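Local coordinates for putative TetR-family transcriptional regulator (Streptomyces coelicolor, PDB 2HXO), which probably binds cis-regulatory DNA and controls transcription of target genes, at residues 38-41 and 42-46; 112-115 and 116-120; 132-135 and 136-139; 154-157 and 158-162. All coordinates share one frame; numbering follows the deposited sequence.

Interaction 1: 38-41 and 42-46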
loop_
_atom_site.group_PDB
_atom_site.type_symbol
_atom_site.label_atom_id
_atom_site.label_comp_id
_atom_site.label_asym_id
_atom_site.label_seq_id
_atom_site.Cartn_x
_atom_site.Cartn_y
_atom_site.Cartn_z
ATOM N N THR A 38 6.465 -16.716 -19.492
ATOM C CA THR A 38 6.131 -16.805 -20.910
ATOM C C THR A 38 5.589 -18.180 -21.309
ATOM O O THR A 38 5.702 -19.159 -20.569
ATOM C CB THR A 38 7.375 -16.498 -21.797
ATOM O OG1 THR A 38 8.423 -17.438 -21.510
ATOM C CG2 THR A 38 7.881 -15.082 -21.538
ATOM N N PHE A 39 5.007 -18.232 -22.500
ATOM C CA PHE A 39 4.441 -19.453 -23.056
ATOM C C PHE A 39 5.497 -20.554 -23.105
ATOM O O PHE A 39 5.273 -21.667 -22.626
ATOM C CB PHE A 39 3.934 -19.161 -24.470
ATOM C CG PHE A 39 3.159 -20.282 -25.100
ATOM C CD1 PHE A 39 1.858 -20.558 -24.696
ATOM C CD2 PHE A 39 3.709 -21.020 -26.146
ATOM C CE1 PHE A 39 1.108 -21.553 -25.330
ATOM C CE2 PHE A 39 2.969 -22.019 -26.789
ATOM C CZ PHE A 39 1.664 -22.283 -26.379
ATOM N N ARG A 40 6.649 -20.234 -23.689
ATOM C CA ARG A 40 7.741 -21.196 -23.813
ATOM C C ARG A 40 8.243 -21.651 -22.451
ATOM O O ARG A 40 8.411 -22.849 -22.208
ATOM C CB ARG A 40 8.892 -20.580 -24.616
ATOM C CG ARG A 40 9.373 -19.255 -24.051
ATOM C CD ARG A 40 10.510 -18.648 -24.864
ATOM N NE ARG A 40 10.103 -18.255 -26.215
ATOM C CZ ARG A 40 10.865 -17.549 -27.051
ATOM N NH1 ARG A 40 12.079 -17.155 -26.673
ATOM N NH2 ARG A 40 10.421 -17.239 -28.267
ATOM N N ALA A 41 8.478 -20.690 -21.561
ATOM C CA ALA A 41 8.952 -21.000 -20.216
ATOM C C ALA A 41 7.993 -21.975 -19.530
ATOM O O ALA A 41 8.413 -23.011 -19.004
ATOM C CB ALA A 41 9.073 -19.721 -19.400
ATOM N N LEU A 42 6.703 -21.646 -19.553
ATOM C CA LEU A 42 5.685 -22.486 -18.929
ATOM C C LEU A 42 5.659 -23.864 -19.594
ATOM O O LEU A 42 5.687 -24.897 -18.922
ATOM C CB LEU A 42 4.306 -21.826 -19.059
ATOM C CG LEU A 42 3.186 -22.135 -18.053
ATOM C CD1 LEU A 42 1.860 -21.734 -18.693
ATOM C CD2 LEU A 42 3.147 -23.610 -17.674
ATOM N N ALA A 43 5.598 -23.868 -20.922
ATOM C CA ALA A 43 5.564 -25.112 -21.679
ATOM C C ALA A 43 6.776 -25.988 -21.368
ATOM O O ALA A 43 6.637 -27.186 -21.128
ATOM C CB ALA A 43 5.504 -24.808 -23.174
ATOM N N GLU A 44 7.963 -25.387 -21.371
ATOM C CA GLU A 44 9.180 -26.133 -21.085
ATOM C C GLU A 44 9.180 -26.709 -19.673
ATOM O O GLU A 44 9.404 -27.905 -19.488
ATOM C CB GLU A 44 10.412 -25.242 -21.282
ATOM C CG GLU A 44 10.771 -24.966 -22.739
ATOM C CD GLU A 44 11.895 -23.948 -22.890
ATOM O OE1 GLU A 44 12.913 -24.073 -22.173
ATOM O OE2 GLU A 44 11.765 -23.029 -23.732
ATOM N N ARG A 45 8.922 -25.869 -18.675
ATOM C CA ARG A 45 8.912 -26.351 -17.299
ATOM C C ARG A 45 7.831 -27.390 -17.074
ATOM O O ARG A 45 7.929 -28.211 -16.161
ATOM C CB ARG A 45 8.726 -25.196 -16.318
ATOM C CG ARG A 45 9.936 -24.290 -16.233
ATOM C CD ARG A 45 10.150 -23.789 -14.814
ATOM N NE ARG A 45 10.364 -24.886 -13.877
ATOM C CZ ARG A 45 10.696 -24.720 -12.600
ATOM N NH1 ARG A 45 10.852 -23.497 -12.107
ATOM N NH2 ARG A 45 10.872 -25.776 -11.815
ATOM N N LEU A 46 6.806 -27.356 -17.916
ATOM C CA LEU A 46 5.699 -28.301 -17.814
ATOM C C LEU A 46 6.001 -29.572 -18.606
ATOM O O LEU A 46 5.336 -30.597 -18.434
ATOM C CB LEU A 46 4.415 -27.651 -18.335
ATOM C CG LEU A 46 3.169 -27.715 -17.448
ATOM C CD1 LEU A 46 3.485 -27.251 -16.034
ATOM C CD2 LEU A 46 2.089 -26.846 -18.063
#
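Leu42 N donates to Thr38 O at 2.9 Å, the first of four successive i to i+4 backbone hydrogen bonds that open helix 39-46. Ala43, Glu44 and Arg45 repeat the pattern on Phe39, Arg40 and Ala41; the Glu44 N to Arg40 O bond is 2.7 Å long and that of Arg45 N to Ala41 O is nearly straight, with 173° at the hydrogen.

One polar side-chain bond caps the turn. Thr38, at the N-cap, accepts from Ala41 N through OG1 over 3.3 Å, so an amide of the first turn, which has no acceptor within the helix one turn earlier, gains a partner.

Among the longer side chains, Glu44 runs back along the helix: its CG is 3.2 Å from Arg40 O, and its OE2 is 3.9 Å from Arg40 CB. The charged ends do not meet. Arg40, with CG between its own N and carbonyl carbon (chi1 54°) and a further bend at chi3, leads its NE elsewhere; it stays 5.6 Å from Glu44 OE2.

Apolar contacts lead outward, Phe39 and Ala43 to Pro50, Ala41 to Leu28 of helix 18-31. The segment opens the predicted helix-turn-helix motif. Its chemistry implies a helix start secured chiefly by main-chain bonds and a threonine cap, with Arg40 and Glu44 offering each other probably no more than a diffuse attraction.

Interaction 2: 112-115 and 116-120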
loop_
_atom_site.group_PDB
_atom_site.type_symbol
_atom_site.label_atom_id
_atom_site.label_comp_id
_atom_site.label_asym_id
_atom_site.label_seq_id
_atom_site.Cartn_x
_atom_site.Cartn_y
_atom_site.Cartn_z
ATOM N N LEU A 112 -1.695 -8.183 -6.440
ATOM C CA LEU A 112 -2.848 -7.836 -5.616
ATOM C C LEU A 112 -3.372 -6.444 -5.975
ATOM O O LEU A 112 -4.582 -6.211 -6.004
ATOM C CB LEU A 112 -2.474 -7.886 -4.136
ATOM C CG LEU A 112 -2.173 -9.263 -3.542
ATOM C CD1 LEU A 112 -1.641 -9.090 -2.128
ATOM C CD2 LEU A 112 -3.430 -10.124 -3.541
ATOM N N ALA A 113 -2.461 -5.520 -6.259
ATOM C CA ALA A 113 -2.857 -4.165 -6.634
ATOM C C ALA A 113 -3.604 -4.192 -7.965
ATOM O O ALA A 113 -4.610 -3.507 -8.142
ATOM C CB ALA A 113 -1.627 -3.270 -6.745
ATOM N N THR A 114 -3.097 -4.982 -8.904
ATOM C CA THR A 114 -3.716 -5.107 -10.216
ATOM C C THR A 114 -5.024 -5.870 -10.090
ATOM O O THR A 114 -5.975 -5.619 -10.824
ATOM C CB THR A 114 -2.787 -5.846 -11.199
ATOM O OG1 THR A 114 -2.359 -7.081 -10.618
ATOM C CG2 THR A 114 -1.570 -4.991 -11.516
ATOM N N GLN A 115 -5.064 -6.790 -9.135
ATOM C CA GLN A 115 -6.243 -7.602 -8.892
ATOM C C GLN A 115 -7.396 -6.735 -8.398
ATOM O O GLN A 115 -8.549 -6.961 -8.763
ATOM C CB GLN A 115 -5.920 -8.672 -7.851
ATOM C CG GLN A 115 -6.848 -9.861 -7.861
ATOM C CD GLN A 115 -6.609 -10.789 -9.035
ATOM O OE1 GLN A 115 -7.686 -11.223 -9.676
ATOM N NE2 GLN A 115 -5.469 -11.126 -9.353
ATOM N N LEU A 116 -7.082 -5.735 -7.578
ATOM C CA LEU A 116 -8.106 -4.851 -7.027
ATOM C C LEU A 116 -8.337 -3.595 -7.860
ATOM O O LEU A 116 -9.206 -2.784 -7.537
ATOM C CB LEU A 116 -7.736 -4.429 -5.605
ATOM C CG LEU A 116 -7.161 -5.493 -4.671
ATOM C CD1 LEU A 116 -7.019 -4.905 -3.284
ATOM C CD2 LEU A 116 -8.050 -6.716 -4.646
ATOM N N SER A 117 -7.576 -3.432 -8.932
ATOM C CA SER A 117 -7.717 -2.250 -9.771
ATOM C C SER A 117 -8.291 -2.510 -11.159
ATOM O O SER A 117 -9.017 -1.671 -11.698
ATOM C CB SER A 117 -6.361 -1.562 -9.922
ATOM O OG SER A 117 -5.846 -1.185 -8.658
ATOM N N ARG A 118 -7.970 -3.663 -11.742
ATOM C CA ARG A 118 -8.445 -3.959 -13.089
ATOM C C ARG A 118 -9.055 -5.338 -13.263
ATOM O O ARG A 118 -9.389 -5.724 -14.384
ATOM C CB ARG A 118 -7.294 -3.812 -14.092
ATOM C CG ARG A 118 -6.290 -2.710 -13.764
ATOM C CD ARG A 118 -5.399 -2.410 -14.967
ATOM N NE ARG A 118 -4.932 -3.631 -15.619
ATOM C CZ ARG A 118 -4.136 -4.530 -15.047
ATOM N NH1 ARG A 118 -3.707 -4.345 -13.804
ATOM N NH2 ARG A 118 -3.777 -5.620 -15.716
ATOM N N THR A 119 -9.205 -6.082 -12.170
ATOM C CA THR A 119 -9.758 -7.430 -12.258
ATOM C C THR A 119 -11.097 -7.573 -11.546
ATOM O O THR A 119 -11.187 -8.218 -10.500
ATOM C CB THR A 119 -8.786 -8.454 -11.665
ATOM O OG1 THR A 119 -7.463 -8.167 -12.125
ATOM C CG2 THR A 119 -9.170 -9.861 -12.093
ATOM N N PRO A 120 -12.162 -6.989 -12.119
ATOM C CA PRO A 120 -13.511 -7.044 -11.546
ATOM C C PRO A 120 -13.981 -8.456 -11.187
ATOM O O PRO A 120 -14.650 -8.660 -10.175
ATOM C CB PRO A 120 -14.374 -6.419 -12.642
ATOM C CG PRO A 120 -13.443 -5.447 -13.292
ATOM C CD PRO A 120 -12.165 -6.241 -13.389
#
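Thr114 O takes two donors, Arg118 N at 2.9 Å and Thr119 OG1 at 3.2 Å, which reach it from opposite faces of the carbonyl plane; the hydroxyl stands above that plane, 40° out of it. Ser117 N adds a weak bond to the same oxygen.

Beside this oxygen, Gln115 and Thr119 cross obliquely, with Thr119 CG2 3.1 Å from Gln115 OE1. Thr119 has CG2 anti to its own N and OG1 beside it (chi1 -44°), which sends the methyl to the glutamine and the hydroxyl to the carbonyl. With an alanine here the hydroxyl and the methyl are both gone; Thr114 O would probably lose one of its two donors and Gln115 OE1 the methyl beside it. Arg118 lies alongside Thr114, pointing the same way, and brings the edge of its guanidinium to the threonine, NH1 being 3.2 Å from Thr114 CG2.

Further out, Thr114 OG1 turns back to the carbonyls of the preceding turn, chiefly Gln111 O, with Thr110 O also in reach, which probably settles the rotation of the side chain that Arg118 follows. Ser117 OG has two acceptors in reach, Ala113 O at 2.7 Å and Asn167 OD1 of the second subunit, for a single proton.

The stretch runs from firm helix into the weakly bonded last turn of helix 107-118 and the loop after it. Gln115 and Leu116 rest on Val124 and Ala125 of helix 124-138, while Ala113 and Leu116 pack on Gln163 of the second subunit.

Interaction 3: 132-135 and 136-139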
loop_
_atom_site.group_PDB
_atom_site.type_symbol
_atom_site.label_atom_id
_atom_site.label_comp_id
_atom_site.label_asym_id
_atom_site.label_seq_id
_atom_site.Cartn_x
_atom_site.Cartn_y
_atom_site.Cartn_z
ATOM N N LEU A 132 -12.193 -11.364 6.052
ATOM C CA LEU A 132 -12.189 -10.224 6.956
ATOM C C LEU A 132 -13.607 -9.865 7.410
ATOM O O LEU A 132 -13.846 -9.659 8.605
ATOM C CB LEU A 132 -11.530 -9.021 6.279
ATOM C CG LEU A 132 -10.084 -9.222 5.797
ATOM C CD1 LEU A 132 -9.635 -8.002 4.974
ATOM C CD2 LEU A 132 -9.171 -9.439 6.978
ATOM N N GLY A 133 -14.537 -9.809 6.459
ATOM C CA GLY A 133 -15.917 -9.452 6.761
ATOM C C GLY A 133 -16.609 -10.241 7.866
ATOM O O GLY A 133 -17.243 -9.659 8.759
ATOM N N ARG A 134 -16.498 -11.569 7.811
ATOM C CA ARG A 134 -17.120 -12.426 8.819
ATOM C C ARG A 134 -16.650 -12.066 10.221
ATOM O O ARG A 134 -17.422 -12.146 11.174
ATOM C CB ARG A 134 -16.814 -13.906 8.545
ATOM C CG ARG A 134 -17.492 -14.468 7.296
ATOM C CD ARG A 134 -17.255 -15.963 7.161
ATOM N NE ARG A 134 -17.704 -16.468 5.867
ATOM C CZ ARG A 134 -17.665 -17.750 5.518
ATOM N NH1 ARG A 134 -17.202 -18.660 6.374
ATOM N NH2 ARG A 134 -18.074 -18.124 4.306
ATOM N N GLN A 135 -15.385 -11.675 10.344
ATOM C CA GLN A 135 -14.834 -11.300 11.633
ATOM C C GLN A 135 -15.377 -9.937 12.064
ATOM O O GLN A 135 -15.638 -9.714 13.239
ATOM C CB GLN A 135 -13.306 -11.302 11.562
ATOM C CG GLN A 135 -12.723 -12.676 11.137
ATOM C CD GLN A 135 -13.326 -13.858 11.919
ATOM O OE1 GLN A 135 -13.572 -13.770 13.119
ATOM N NE2 GLN A 135 -13.557 -14.960 11.231
ATOM N N VAL A 136 -15.566 -9.040 11.103
ATOM C CA VAL A 136 -16.111 -7.716 11.367
ATOM C C VAL A 136 -17.536 -7.878 11.890
ATOM O O VAL A 136 -17.941 -7.212 12.839
ATOM C CB VAL A 136 -16.106 -6.854 10.079
ATOM C CG1 VAL A 136 -17.017 -5.665 10.231
ATOM C CG2 VAL A 136 -14.684 -6.394 9.783
ATOM N N GLN A 137 -18.298 -8.765 11.272
ATOM C CA GLN A 137 -19.662 -9.015 11.731
ATOM C C GLN A 137 -19.616 -9.627 13.139
ATOM O O GLN A 137 -20.382 -9.243 14.012
ATOM C CB GLN A 137 -20.388 -9.990 10.799
ATOM C CG GLN A 137 -20.432 -9.581 9.349
ATOM C CD GLN A 137 -21.235 -10.554 8.503
ATOM O OE1 GLN A 137 -20.884 -11.724 8.377
ATOM N NE2 GLN A 137 -22.332 -10.070 7.925
ATOM N N ALA A 138 -18.707 -10.567 13.365
ATOM C CA ALA A 138 -18.609 -11.195 14.684
ATOM C C ALA A 138 -18.257 -10.147 15.749
ATOM O O ALA A 138 -18.572 -10.310 16.924
ATOM C CB ALA A 138 -17.558 -12.309 14.663
HETATM N N MSE A 139 -17.606 -9.070 15.328
HETATM C CA MSE A 139 -17.218 -8.010 16.249
HETATM C C MSE A 139 -18.383 -7.077 16.598
HETATM O O MSE A 139 -18.224 -6.119 17.354
HETATM C CB MSE A 139 -16.062 -7.207 15.659
HETATM C CG MSE A 139 -14.738 -7.910 15.759
HETATM SE SE MSE A 139 -13.321 -7.134 14.717
HETATM C CE MSE A 139 -13.051 -5.530 15.712
#
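Gln137 brings its flat carboxamide back over the preceding turn, where OE1 comes to 3.9 Å from Arg134 CA. The chain is extended beyond CG, and CG itself sits 3.2 Å from Gly133 O, a carbonyl that also accepts Gln137 N at 2.9 Å. The guanidinium of Arg134 is directed elsewhere: its NE forms a salt bridge with Glu130. The Gln135 side chain, bent at chi2 (-48°), turns to Pro87, Ala90 and Val91 of helix 87-104, leaving CB as its point of contact with the next residues.

Backbone bonds carry the local contact. Val136 N donates to Leu132 O, and Ala138 N donates to Arg134 O. At the last step Met139 N reaches Gln135 O at 2.9 Å, but with only 130° at the hydrogen, evidence that the helix is giving way to loop. The selenomethionine Met139 keeps its CG 3.2 Å from that same oxygen.

Outside, the end of helix 124-138 is wedged among several helices: Val136 packs on Ala149, Ser150 and Leu153 of helix 146-166, and Met139 on Leu226 and Ile229 of helix 214-230. Arg134 and Gln137 meet Ala198 and Phe201 of the second subunit.

Interaction 4: 154-157 and 158-162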
loop_
_atom_site.group_PDB
_atom_site.type_symbol
_atom_site.label_atom_id
_atom_site.label_comp_id
_atom_site.label_asym_id
_atom_site.label_seq_id
_atom_site.Cartn_x
_atom_site.Cartn_y
_atom_site.Cartn_z
HETATM N N MSE A 154 -8.186 -4.165 4.718
HETATM C CA MSE A 154 -7.538 -4.489 3.455
HETATM C C MSE A 154 -6.507 -3.444 3.018
HETATM O O MSE A 154 -5.356 -3.772 2.709
HETATM C CB MSE A 154 -8.582 -4.628 2.365
HETATM C CG MSE A 154 -7.970 -4.780 1.011
HETATM SE SE MSE A 154 -7.183 -6.519 0.869
HETATM C CE MSE A 154 -8.790 -7.432 0.276
ATOM N N HIS A 155 -6.916 -2.183 2.972
ATOM C CA HIS A 155 -6.004 -1.128 2.553
ATOM C C HIS A 155 -4.798 -1.066 3.474
ATOM O O HIS A 155 -3.675 -0.792 3.037
ATOM C CB HIS A 155 -6.693 0.246 2.554
ATOM C CG HIS A 155 -7.614 0.477 1.397
ATOM N ND1 HIS A 155 -8.755 1.197 1.300
ATOM C CD2 HIS A 155 -7.364 -0.013 0.133
ATOM C CE1 HIS A 155 -9.167 1.132 -0.008
ATOM N NE2 HIS A 155 -8.311 0.395 -0.692
ATOM N N TYR A 156 -5.023 -1.276 4.765
ATOM C CA TYR A 156 -3.907 -1.247 5.695
ATOM C C TYR A 156 -2.948 -2.388 5.366
ATOM O O TYR A 156 -1.737 -2.196 5.279
ATOM C CB TYR A 156 -4.362 -1.399 7.141
ATOM C CG TYR A 156 -3.167 -1.575 8.032
ATOM C CD1 TYR A 156 -2.404 -0.478 8.430
ATOM C CD2 TYR A 156 -2.714 -2.857 8.369
ATOM C CE1 TYR A 156 -1.211 -0.650 9.139
ATOM C CE2 TYR A 156 -1.527 -3.041 9.069
ATOM C CZ TYR A 156 -0.784 -1.940 9.453
ATOM O OH TYR A 156 0.365 -2.131 10.183
ATOM N N ILE A 157 -3.495 -3.580 5.175
ATOM C CA ILE A 157 -2.663 -4.731 4.864
ATOM C C ILE A 157 -1.821 -4.531 3.597
ATOM O O ILE A 157 -0.611 -4.803 3.594
ATOM C CB ILE A 157 -3.529 -5.999 4.746
ATOM C CG1 ILE A 157 -4.091 -6.340 6.131
ATOM C CG2 ILE A 157 -2.700 -7.153 4.196
ATOM C CD1 ILE A 157 -5.211 -7.345 6.144
ATOM N N LEU A 158 -2.455 -4.052 2.527
ATOM C CA LEU A 158 -1.761 -3.804 1.260
ATOM C C LEU A 158 -0.650 -2.771 1.406
ATOM O O LEU A 158 0.398 -2.866 0.770
ATOM C CB LEU A 158 -2.748 -3.305 0.209
ATOM C CG LEU A 158 -3.487 -4.317 -0.666
ATOM C CD1 LEU A 158 -4.035 -5.484 0.154
ATOM C CD2 LEU A 158 -4.607 -3.580 -1.360
ATOM N N GLY A 159 -0.891 -1.775 2.245
ATOM C CA GLY A 159 0.092 -0.727 2.445
ATOM C C GLY A 159 1.315 -1.156 3.233
ATOM O O GLY A 159 2.444 -0.812 2.876
ATOM N N ALA A 160 1.112 -1.891 4.321
ATOM C CA ALA A 160 2.249 -2.340 5.114
ATOM C C ALA A 160 2.942 -3.500 4.392
ATOM O O ALA A 160 4.163 -3.493 4.224
ATOM C CB ALA A 160 1.788 -2.766 6.506
ATOM N N ALA A 161 2.170 -4.490 3.949
ATOM C CA ALA A 161 2.754 -5.629 3.238
ATOM C C ALA A 161 3.408 -5.176 1.929
ATOM O O ALA A 161 4.458 -5.688 1.538
ATOM C CB ALA A 161 1.686 -6.683 2.950
ATOM N N GLY A 162 2.777 -4.220 1.255
ATOM C CA GLY A 162 3.316 -3.713 0.005
ATOM C C GLY A 162 4.688 -3.101 0.218
ATOM O O GLY A 162 5.616 -3.357 -0.547
#
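Met154 and Leu158 meet in a one-turn apolar contact inside helix 146-166, near the centre of the chain and within its largely buried core. The evidence is the approach of SE of the selenomethionine Met154 to Leu158 CD1, 3.4 Å, with the two side chains meeting at a slant. Met154 carries CG anti to its N (chi1 172°) and then bends at chi2 and chi3, a path that brings the selenium up to the leucine methyl. The same CD1 lies 3.3 Å from Met154 O, so the methyl touches both the selenium and the carbonyl oxygen of Met154. With an alanine in place of Leu158 the branch beyond CB is gone, and the selenium would probably lose this neighbour, opening a gap beside Met154.

A second pair repeats the spacing on another side of the helix: Tyr156 CZ is 4.0 Å from Ala160 CB. The ring's hydroxyl bonds Phe218 O, which fixes the far end of the side chain. Ala161 CB sits 3.0 Å from Ile157 O, a close approach set by the helical backbone. Beneath these contacts runs an unbroken i to i+4 ladder, including Leu158 N to Met154 O at 2.9 Å and Ala160 N to Tyr156 O at 3.0 Å.

Ile157 packs on Phe218 and Ile222 of helix 214-230, and Met154 on Ile128 and Phe129. His155 packs on Ala160 of the second subunit, and Ala160 on its His155. This arrangement is consistent with the helix-bundle dimer interface of TetR-family C-terminal domains.

The four contacts follow one another in series along an all-helical chain. Interaction 1 stands apart in the N-terminal family region, its centre about 25 Å from that of interaction 2, 32 Å from interaction 4 and 41 Å from interaction 3, the last lying on the opposite side of the chain's centre. The other three share the C-terminal family region. Interaction 4 links them: Leu116 CD1 of interaction 2 is 3.4 Å from Leu158 CD2, and Leu132 CD1 of interaction 3 is 4.1 Å from Met154 N. Interactions 2, 3 and 4 also touch the second subunit. The layout separates the predicted DNA-binding motif from a dimerising helical core, as in TetR-family regulators.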